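Local coordinates for protein inositol-1-monophosphatase (Nostoc sp., PDB 5ZHH) that probably hydrolyses inositol monophosphates to free inositol and inorganic phosphate, at residues L108-I119 with V216-E224. Numbering follows the deposited sequence.
Sequences LLINGVPQVGVI and VVAGVILLE
Ile-221 lies over the backbone from Pro-114 to Gly-117, where the helical segment 216-224 crosses the strand segment 113-119 at -105°. Its CB sits 4.2 Å from Pro-114 CB. From there CG1, anti to the backbone N (chi1 -178°), runs out to 3.6 Å from Gln-115 O, and CD1 turns back to within 3.7 Å of Pro-114 O. The other branch, CG2, presses on the peptide that joins Val-116 to Gly-117, 3.5 Å from Gly-117 N. Beside it, Ala-218 CB rests 3.7 Å from Gly-117 CA; with no side chain on that face of Gly-117, the helix can settle directly on the strand. Ile-119 continues the line, reaching past Ala-218 to place CD1 against Gly-219 CA. At the other end Val-217 meets Leu-109 at about a right angle, both valine methyls touching Leu-109 CD2, while Pro-114 bears on Val-217 and Val-220. The opposite face of the strand pair, through Leu-108 and Val-118, packs on helix 3-25; the sheet thus lies between helix 3-25 and helix 213-225, as in the layered alpha-beta-alpha-beta-alpha fold of this family. No direct hydrogen bond joins the two segments. Pro-114 O instead accepts from Gln-115 NE2, which lies above the carbonyl plane, and from a water that also donates to Glu-224 OE2. The helix is thus held to the sheet by close apolar fit, with one water-mediated polar link toward its C-terminal end.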
ATOM      1  N   LEU A 108      22.042 -16.407  -6.973  1.00 25.33           N
ATOM      2  CA  LEU A 108      23.273 -16.585  -7.728  1.00 26.81           C
ATOM      3  C   LEU A 108      24.197 -17.495  -6.939  1.00 30.30           C
ATOM      4  O   LEU A 108      24.510 -17.210  -5.776  1.00 28.45           O
ATOM      5  CB  LEU A 108      23.957 -15.246  -8.022  1.00 29.35           C
ATOM      6  CG  LEU A 108      25.352 -15.389  -8.648  1.00 30.69           C
ATOM      7  CD1 LEU A 108      25.261 -16.089 -10.001  1.00 29.22           C
ATOM      8  CD2 LEU A 108      26.039 -14.029  -8.799  1.00 33.66           C
ATOM      9  N   LEU A 109      24.625 -18.584  -7.578  1.00 30.92           N
ATOM     10  CA  LEU A 109      25.657 -19.471  -7.061  1.00 34.41           C
ATOM     11  C   LEU A 109      26.999 -19.062  -7.655  1.00 36.77           C
ATOM     12  O   LEU A 109      27.135 -18.947  -8.879  1.00 34.91           O
ATOM     13  CB  LEU A 109      25.361 -20.934  -7.412  1.00 32.88           C
ATOM     14  CG  LEU A 109      24.078 -21.589  -6.896  1.00 34.70           C
ATOM     15  CD1 LEU A 109      23.708 -22.780  -7.770  1.00 35.69           C
ATOM     16  CD2 LEU A 109      24.246 -22.035  -5.443  1.00 35.47           C
ATOM     17  N   ILE A 110      27.978 -18.820  -6.792  1.00 37.48           N
ATOM     18  CA  ILE A 110      29.348 -18.560  -7.213  1.00 37.70           C
ATOM     19  C   ILE A 110      30.179 -19.766  -6.795  1.00 40.57           C
ATOM     20  O   ILE A 110      30.330 -20.047  -5.596  1.00 35.80           O
ATOM     21  CB  ILE A 110      29.892 -17.251  -6.632  1.00 38.26           C
ATOM     22  CG1 ILE A 110      29.003 -16.091  -7.089  1.00 37.73           C
ATOM     23  CG2 ILE A 110      31.341 -17.041  -7.064  1.00 40.05           C
ATOM     24  CD1 ILE A 110      29.417 -14.731  -6.561  1.00 40.01           C
ATOM     25  N   ASN A 111      30.684 -20.500  -7.788  1.00 42.10           N
ATOM     26  CA  ASN A 111      31.377 -21.765  -7.559  1.00 42.91           C
ATOM     27  C   ASN A 111      30.505 -22.703  -6.727  1.00 41.92           C
ATOM     28  O   ASN A 111      30.978 -23.388  -5.817  1.00 40.07           O
ATOM     29  CB  ASN A 111      32.739 -21.529  -6.903  1.00 46.72           C
ATOM     30  CG  ASN A 111      33.680 -20.716  -7.785  1.00 49.32           C
ATOM     31  OD1 ASN A 111      33.769 -20.938  -8.994  1.00 49.91           O
ATOM     32  ND2 ASN A 111      34.357 -19.744  -7.186  1.00 50.49           N
ATOM     33  N   GLY A 112      29.213 -22.734  -7.055  1.00 39.05           N
ATOM     34  CA  GLY A 112      28.256 -23.607  -6.405  1.00 39.23           C
ATOM     35  C   GLY A 112      27.799 -23.200  -5.024  1.00 37.85           C
ATOM     36  O   GLY A 112      27.146 -23.996  -4.346  1.00 36.48           O
ATOM     37  N   VAL A 113      28.112 -21.973  -4.582  1.00 36.73           N
ATOM     38  CA  VAL A 113      27.780 -21.500  -3.247  1.00 38.47           C
ATOM     39  C   VAL A 113      26.823 -20.332  -3.374  1.00 36.87           C
ATOM     40  O   VAL A 113      27.092 -19.395  -4.128  1.00 38.71           O
ATOM     41  CB  VAL A 113      29.035 -21.074  -2.451  1.00 43.02           C
ATOM     42  CG1 VAL A 113      28.639 -20.624  -1.049  1.00 43.11           C
ATOM     43  CG2 VAL A 113      30.034 -22.224  -2.389  1.00 44.64           C
ATOM     44  N   PRO A 114      25.693 -20.331  -2.656  1.00 33.40           N
ATOM     45  CA  PRO A 114      24.771 -19.185  -2.715  1.00 32.20           C
ATOM     46  C   PRO A 114      25.422 -17.913  -2.186  1.00 31.28           C
ATOM     47  O   PRO A 114      25.926 -17.874  -1.063  1.00 31.49           O
ATOM     48  CB  PRO A 114      23.601 -19.626  -1.825  1.00 31.75           C
ATOM     49  CG  PRO A 114      23.689 -21.139  -1.786  1.00 32.59           C
ATOM     50  CD  PRO A 114      25.161 -21.442  -1.845  1.00 30.76           C
ATOM     51  N   GLN A 115      25.408 -16.860  -3.007  1.00 30.27           N
ATOM     52  CA  GLN A 115      26.056 -15.604  -2.641  1.00 29.73           C
ATOM     53  C   GLN A 115      25.203 -14.365  -2.859  1.00 31.11           C
ATOM     54  O   GLN A 115      25.506 -13.325  -2.256  1.00 30.55           O
ATOM     55  CB  GLN A 115      27.369 -15.433  -3.421  1.00 34.19           C
ATOM     56  CG  GLN A 115      28.465 -16.407  -3.020  1.00 36.98           C
ATOM     57  CD  GLN A 115      29.093 -16.072  -1.676  1.00 39.09           C
ATOM     58  OE1 GLN A 115      30.048 -15.299  -1.601  1.00 41.42           O
ATOM     59  NE2 GLN A 115      28.567 -16.662  -0.611  1.00 36.75           N
ATOM     60  N   VAL A 116      24.189 -14.415  -3.719  1.00 30.12           N
ATOM     61  CA  VAL A 116      23.277 -13.295  -3.936  1.00 32.21           C
ATOM     62  C   VAL A 116      21.861 -13.839  -3.977  1.00 32.35           C
ATOM     63  O   VAL A 116      21.595 -14.849  -4.636  1.00 32.22           O
ATOM     64  CB  VAL A 116      23.583 -12.531  -5.241  1.00 33.39           C
ATOM     65  CG1 VAL A 116      22.599 -11.382  -5.423  1.00 29.75           C
ATOM     66  CG2 VAL A 116      25.015 -12.022  -5.249  1.00 35.08           C
ATOM     67  N   GLY A 117      20.946 -13.156  -3.295  1.00 28.65           N
ATOM     68  CA  GLY A 117      19.572 -13.613  -3.287  1.00 29.27           C
ATOM     69  C   GLY A 117      18.550 -12.499  -3.248  1.00 29.60           C
ATOM     70  O   GLY A 117      18.676 -11.551  -2.466  1.00 28.45           O
ATOM     71  N   VAL A 118      17.540 -12.596  -4.106  1.00 26.48           N
ATOM     72  CA  VAL A 118      16.394 -11.699  -4.076  1.00 24.31           C
ATOM     73  C   VAL A 118      15.128 -12.538  -4.125  1.00 24.35           C
ATOM     74  O   VAL A 118      14.994 -13.420  -4.980  1.00 26.20           O
ATOM     75  CB  VAL A 118      16.406 -10.680  -5.234  1.00 26.31           C
ATOM     76  CG1 VAL A 118      15.175  -9.810  -5.148  1.00 25.65           C
ATOM     77  CG2 VAL A 118      17.665  -9.811  -5.173  1.00 23.64           C
ATOM     78  N   ILE A 119      14.207 -12.267  -3.203  1.00 24.31           N
ATOM     79  CA  ILE A 119      12.908 -12.928  -3.149  1.00 23.75           C
ATOM     80  C   ILE A 119      11.852 -11.841  -3.062  1.00 25.73           C
ATOM     81  O   ILE A 119      11.889 -11.010  -2.146  1.00 26.61           O
ATOM     82  CB  ILE A 119      12.809 -13.888  -1.952  1.00 25.39           C
ATOM     83  CG1 ILE A 119      13.850 -14.995  -2.102  1.00 22.50           C
ATOM     84  CG2 ILE A 119      11.405 -14.479  -1.832  1.00 26.92           C
ATOM     85  CD1 ILE A 119      14.083 -15.802  -0.818  1.00 21.08           C
ATOM     86  N   VAL A 216      15.625 -22.533  -3.199  1.00 28.74           N
ATOM     87  CA  VAL A 216      16.311 -22.274  -1.939  1.00 28.59           C
ATOM     88  C   VAL A 216      17.548 -21.390  -2.066  1.00 27.83           C
ATOM     89  O   VAL A 216      17.966 -20.808  -1.052  1.00 26.66           O
ATOM     90  CB  VAL A 216      16.681 -23.594  -1.224  1.00 27.88           C
ATOM     91  CG1 VAL A 216      15.432 -24.433  -0.964  1.00 27.99           C
ATOM     92  CG2 VAL A 216      17.701 -24.381  -2.030  1.00 29.27           C
ATOM     93  N   VAL A 217      18.164 -21.264  -3.245  1.00 29.01           N
ATOM     94  CA  VAL A 217      19.468 -20.603  -3.329  1.00 29.76           C
ATOM     95  C   VAL A 217      19.378 -19.162  -2.829  1.00 29.37           C
ATOM     96  O   VAL A 217      20.178 -18.728  -1.993  1.00 28.46           O
ATOM     97  CB  VAL A 217      20.021 -20.674  -4.766  1.00 29.79           C
ATOM     98  CG1 VAL A 217      21.167 -19.677  -4.952  1.00 30.13           C
ATOM     99  CG2 VAL A 217      20.496 -22.084  -5.071  1.00 30.58           C
ATOM    100  N   ALA A 218      18.387 -18.406  -3.311  1.00 26.99           N
ATOM    101  CA  ALA A 218      18.251 -17.018  -2.871  1.00 27.93           C
ATOM    102  C   ALA A 218      17.992 -16.933  -1.372  1.00 29.48           C
ATOM    103  O   ALA A 218      18.596 -16.107  -0.675  1.00 26.71           O
ATOM    104  CB  ALA A 218      17.127 -16.324  -3.637  1.00 26.90           C
ATOM    105  N   GLY A 219      17.113 -17.799  -0.855  1.00 30.29           N
ATOM    106  CA  GLY A 219      16.773 -17.756   0.557  1.00 24.23           C
ATOM    107  C   GLY A 219      17.914 -18.164   1.463  1.00 24.80           C
ATOM    108  O   GLY A 219      18.010 -17.684   2.596  1.00 27.68           O
ATOM    109  N   VAL A 220      18.795 -19.045   0.986  1.00 25.19           N
ATOM    110  CA  VAL A 220      19.893 -19.520   1.824  1.00 26.20           C
ATOM    111  C   VAL A 220      20.836 -18.372   2.172  1.00 27.97           C
ATOM    112  O   VAL A 220      21.188 -18.171   3.341  1.00 26.93           O
ATOM    113  CB  VAL A 220      20.630 -20.688   1.142  1.00 26.13           C
ATOM    114  CG1 VAL A 220      21.988 -20.914   1.787  1.00 26.50           C
ATOM    115  CG2 VAL A 220      19.790 -21.969   1.236  1.00 24.72           C
ATOM    116  N   ILE A 221      21.253 -17.592   1.168  1.00 28.08           N
ATOM    117  CA  ILE A 221      22.185 -16.503   1.457  1.00 29.25           C
ATOM    118  C   ILE A 221      21.482 -15.387   2.223  1.00 28.50           C
ATOM    119  O   ILE A 221      22.067 -14.777   3.126  1.00 28.40           O
ATOM    120  CB  ILE A 221      22.859 -15.989   0.166  1.00 30.99           C
ATOM    121  CG1 ILE A 221      23.862 -14.878   0.495  1.00 31.26           C
ATOM    122  CG2 ILE A 221      21.844 -15.473  -0.846  1.00 28.31           C
ATOM    123  CD1 ILE A 221      24.995 -15.316   1.422  1.00 32.18           C
ATOM    124  N   LEU A 222      20.213 -15.121   1.895  1.00 26.73           N
ATOM    125  CA  LEU A 222      19.419 -14.167   2.664  1.00 27.66           C
ATOM    126  C   LEU A 222      19.409 -14.530   4.140  1.00 27.46           C
ATOM    127  O   LEU A 222      19.660 -13.685   5.006  1.00 27.08           O
ATOM    128  CB  LEU A 222      17.986 -14.135   2.134  1.00 26.08           C
ATOM    129  CG  LEU A 222      17.052 -13.144   2.828  1.00 26.10           C
ATOM    130  CD1 LEU A 222      17.379 -11.717   2.362  1.00 24.37           C
ATOM    131  CD2 LEU A 222      15.588 -13.480   2.560  1.00 25.93           C
ATOM    132  N   LEU A 223      19.124 -15.800   4.442  1.00 25.85           N
ATOM    133  CA  LEU A 223      19.034 -16.224   5.832  1.00 24.14           C
ATOM    134  C   LEU A 223      20.394 -16.147   6.508  1.00 24.92           C
ATOM    135  O   LEU A 223      20.502 -15.681   7.649  1.00 25.89           O
ATOM    136  CB  LEU A 223      18.472 -17.648   5.904  1.00 22.71           C
ATOM    137  CG  LEU A 223      18.451 -18.301   7.284  1.00 26.24           C
ATOM    138  CD1 LEU A 223      17.687 -17.420   8.244  1.00 25.62           C
ATOM    139  CD2 LEU A 223      17.798 -19.677   7.209  1.00 22.65           C
ATOM    140  N   GLU A 224      21.450 -16.578   5.815  1.00 25.25           N
ATOM    141  CA  GLU A 224      22.783 -16.512   6.404  1.00 28.73           C
ATOM    142  C   GLU A 224      23.201 -15.075   6.690  1.00 27.69           C
ATOM    143  O   GLU A 224      23.753 -14.784   7.758  1.00 29.62           O
ATOM    144  CB  GLU A 224      23.793 -17.206   5.492  1.00 30.32           C
ATOM    145  CG  GLU A 224      23.588 -18.724   5.427  1.00 30.29           C
ATOM    146  CD  GLU A 224      24.561 -19.401   4.482  1.00 33.67           C
ATOM    147  OE1 GLU A 224      24.917 -20.568   4.731  1.00 36.13           O
ATOM    148  OE2 GLU A 224      24.986 -18.762   3.496  1.00 35.22           O
TER
HETATM  149  O   HOH W   1      25.976 -19.706   1.315  1.00 42.50           O